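Local coordinates for pesticidal crystal protein Cry2Aa (Bacillus thuringiensis serovar kurstaki, PDB 1I5P) that lyses midgut epithelial cells of dipteran and lepidopteran larvae by binding to them and upsetting their colloid-osmotic balance, at residues Glu243-Thr246 with Tyr247-Asn251. Sequence-based numbering, arbitrary orientation.
Sequences EFRT and YMFLN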
ATOM      1  N   GLU A 243      -5.644   9.159  -7.819  1.00 12.15           N
ATOM      2  CA  GLU A 243      -4.574  10.030  -7.338  1.00 12.36           C
ATOM      3  C   GLU A 243      -4.911  10.620  -5.974  1.00 13.40           C
ATOM      4  O   GLU A 243      -4.025  10.830  -5.143  1.00 14.23           O
ATOM      5  CB  GLU A 243      -4.311  11.167  -8.325  1.00 11.95           C
ATOM      6  CG  GLU A 243      -3.804  10.725  -9.681  1.00 14.17           C
ATOM      7  CD  GLU A 243      -2.738  11.654 -10.229  1.00 15.27           C
ATOM      8  OE1 GLU A 243      -2.883  12.885 -10.081  1.00 17.05           O
ATOM      9  OE2 GLU A 243      -1.755  11.154 -10.811  1.00 13.13           O
ATOM     10  N   PHE A 244      -6.187  10.904  -5.750  1.00 12.54           N
ATOM     11  CA  PHE A 244      -6.597  11.441  -4.468  1.00 10.86           C
ATOM     12  C   PHE A 244      -6.239  10.404  -3.410  1.00 10.32           C
ATOM     13  O   PHE A 244      -5.718  10.738  -2.349  1.00  8.80           O
ATOM     14  CB  PHE A 244      -8.106  11.695  -4.441  1.00 13.50           C
ATOM     15  CG  PHE A 244      -8.616  12.191  -3.112  1.00 13.08           C
ATOM     16  CD1 PHE A 244      -8.410  13.509  -2.718  1.00 15.92           C
ATOM     17  CD2 PHE A 244      -9.283  11.333  -2.244  1.00 15.01           C
ATOM     18  CE1 PHE A 244      -8.864  13.968  -1.485  1.00 16.75           C
ATOM     19  CE2 PHE A 244      -9.742  11.780  -1.003  1.00 15.73           C
ATOM     20  CZ  PHE A 244      -9.529  13.102  -0.622  1.00 17.55           C
ATOM     21  N   ARG A 245      -6.527   9.138  -3.711  1.00  9.46           N
ATOM     22  CA  ARG A 245      -6.240   8.045  -2.785  1.00 11.37           C
ATOM     23  C   ARG A 245      -4.738   7.868  -2.603  1.00 11.15           C
ATOM     24  O   ARG A 245      -4.249   7.744  -1.481  1.00 11.70           O
ATOM     25  CB  ARG A 245      -6.844   6.730  -3.293  1.00 12.25           C
ATOM     26  CG  ARG A 245      -6.440   5.506  -2.470  1.00 10.91           C
ATOM     27  CD  ARG A 245      -7.108   4.242  -2.985  1.00 13.56           C
ATOM     28  NE  ARG A 245      -6.667   3.060  -2.251  1.00 14.22           N
ATOM     29  CZ  ARG A 245      -5.441   2.547  -2.320  1.00 16.76           C
ATOM     30  NH1 ARG A 245      -4.519   3.104  -3.095  1.00 14.44           N
ATOM     31  NH2 ARG A 245      -5.133   1.476  -1.602  1.00 15.63           N
ATOM     32  N   THR A 246      -4.016   7.853  -3.717  1.00 10.70           N
ATOM     33  CA  THR A 246      -2.573   7.692  -3.679  1.00 10.51           C
ATOM     34  C   THR A 246      -1.933   8.775  -2.833  1.00 10.80           C
ATOM     35  O   THR A 246      -1.107   8.487  -1.962  1.00 10.20           O
ATOM     36  CB  THR A 246      -1.974   7.743  -5.093  1.00 10.25           C
ATOM     37  OG1 THR A 246      -2.336   6.547  -5.796  1.00  9.12           O
ATOM     38  CG2 THR A 246      -0.461   7.869  -5.039  1.00  5.54           C
ATOM     39  N   TYR A 247      -2.327  10.019  -3.084  1.00 11.56           N
ATOM     40  CA  TYR A 247      -1.785  11.145  -2.346  1.00 11.52           C
ATOM     41  C   TYR A 247      -1.963  10.943  -0.841  1.00 11.24           C
ATOM     42  O   TYR A 247      -1.012  11.081  -0.072  1.00 12.27           O
ATOM     43  CB  TYR A 247      -2.465  12.452  -2.775  1.00  9.79           C
ATOM     44  CG  TYR A 247      -1.736  13.675  -2.273  1.00 11.14           C
ATOM     45  CD1 TYR A 247      -0.817  14.351  -3.083  1.00 11.85           C
ATOM     46  CD2 TYR A 247      -1.905  14.115  -0.960  1.00 11.63           C
ATOM     47  CE1 TYR A 247      -0.082  15.434  -2.591  1.00 10.93           C
ATOM     48  CE2 TYR A 247      -1.175  15.190  -0.460  1.00 13.16           C
ATOM     49  CZ  TYR A 247      -0.266  15.841  -1.278  1.00 14.30           C
ATOM     50  OH  TYR A 247       0.481  16.881  -0.763  1.00 19.28           O
ATOM     51  N   MET A 248      -3.180  10.608  -0.419  1.00 10.60           N
ATOM     52  CA  MET A 248      -3.463  10.393   1.002  1.00 11.23           C
ATOM     53  C   MET A 248      -2.838   9.116   1.567  1.00 11.60           C
ATOM     54  O   MET A 248      -2.455   9.068   2.737  1.00 11.39           O
ATOM     55  CB  MET A 248      -4.975  10.383   1.240  1.00  8.33           C
ATOM     56  CG  MET A 248      -5.642  11.751   1.053  1.00 16.18           C
ATOM     57  SD  MET A 248      -4.977  13.012   2.179  1.00 16.10           S
ATOM     58  CE  MET A 248      -5.263  14.536   1.234  1.00 18.47           C
ATOM     59  N   PHE A 249      -2.724   8.078   0.749  1.00 11.41           N
ATOM     60  CA  PHE A 249      -2.124   6.847   1.244  1.00 14.43           C
ATOM     61  C   PHE A 249      -0.622   7.032   1.479  1.00 14.63           C
ATOM     62  O   PHE A 249      -0.066   6.488   2.430  1.00 17.17           O
ATOM     63  CB  PHE A 249      -2.393   5.694   0.277  1.00 14.07           C
ATOM     64  CG  PHE A 249      -3.573   4.849   0.676  1.00 15.15           C
ATOM     65  CD1 PHE A 249      -4.866   5.362   0.617  1.00 15.09           C
ATOM     66  CD2 PHE A 249      -3.386   3.561   1.173  1.00 17.00           C
ATOM     67  CE1 PHE A 249      -5.956   4.610   1.042  1.00 15.46           C
ATOM     68  CE2 PHE A 249      -4.471   2.794   1.603  1.00 17.16           C
ATOM     69  CZ  PHE A 249      -5.760   3.321   1.540  1.00 18.26           C
ATOM     70  N   LEU A 250       0.030   7.817   0.630  1.00 13.45           N
ATOM     71  CA  LEU A 250       1.461   8.060   0.784  1.00 14.49           C
ATOM     72  C   LEU A 250       1.760   9.073   1.887  1.00 15.31           C
ATOM     73  O   LEU A 250       2.758   8.949   2.599  1.00 13.50           O
ATOM     74  CB  LEU A 250       2.058   8.559  -0.532  1.00 13.57           C
ATOM     75  CG  LEU A 250       2.277   7.501  -1.620  1.00 11.96           C
ATOM     76  CD1 LEU A 250       2.733   8.174  -2.904  1.00  9.54           C
ATOM     77  CD2 LEU A 250       3.312   6.494  -1.144  1.00 11.70           C
ATOM     78  N   ASN A 251       0.882  10.064   2.022  1.00 14.00           N
ATOM     79  CA  ASN A 251       1.029  11.127   3.011  1.00 12.32           C
ATOM     80  C   ASN A 251       0.433  10.809   4.368  1.00 11.85           C
ATOM     81  O   ASN A 251       0.826  11.400   5.376  1.00 12.57           O
ATOM     82  CB  ASN A 251       0.359  12.410   2.508  1.00 10.89           C
ATOM     83  CG  ASN A 251       1.277  13.262   1.679  1.00 11.26           C
ATOM     84  OD1 ASN A 251       2.102  14.002   2.216  1.00 13.50           O
ATOM     85  ND2 ASN A 251       1.149  13.161   0.360  1.00 11.00           N
TER
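The guanidinium of Arg245 lies flat over one face of the Phe249 ring, one helical turn further along helix 238-259. Arg245 CZ sits 3.8 Å from the centroid of the Phe249 ring and almost on the ring normal, with the two planes 19° apart, the geometry of a cation-pi stack at i, i+4 spacing. On that same face, Arg245 NH2 lies over the rim at Phe249 CE2, 3.5 Å away, while the aliphatic chain passes outside the rim, Arg245 CG 3.5 Å from Phe249 CD1. CG leaves anti to the backbone N (chi1 173°), the extended chain carries NE to the rim near Phe249 CE1, and the last turn, chi4 -69°, swings the guanidinium over the face. Asn274 O accepts from NH1, and Phe253 meets the Phe249 ring at a slant.

On another side of the helix, Met248 CG lies over one face of the Phe244 ring, 4.4 Å from Phe244 CZ, a looser apolar pair against Tyr227 of helix 202-232 and Leu101 of helix 88-101. Thr246 and Leu250 point the same way, Thr246 CG2 to Leu250 CD1 3.9 Å, and both touch Leu275, while Thr246 OG1 is hydrogen-bonded to Leu242 O. Four i to i+4 backbone bonds run beneath these pairs, from Tyr247 N to Glu243 O through Leu250 N to Thr246 O. Next in the series, Tyr247 O accepts hydrogen bonds from both Asn251 N and Asn251 ND2, each at 3.0 Å, from opposite faces of its carbonyl plane; Asn251 ND2 also lies above the Tyr247 ring, offset toward its rim.

Phe244 and Met248 thus pack within the helical bundle, whereas the other two pairs face residues 273-276, consistent with a place where helical and middle domains meet. The buried arginine has a carbonyl acceptor and an aromatic face as partners, which would be expected to offset part of the cost of burying its charge.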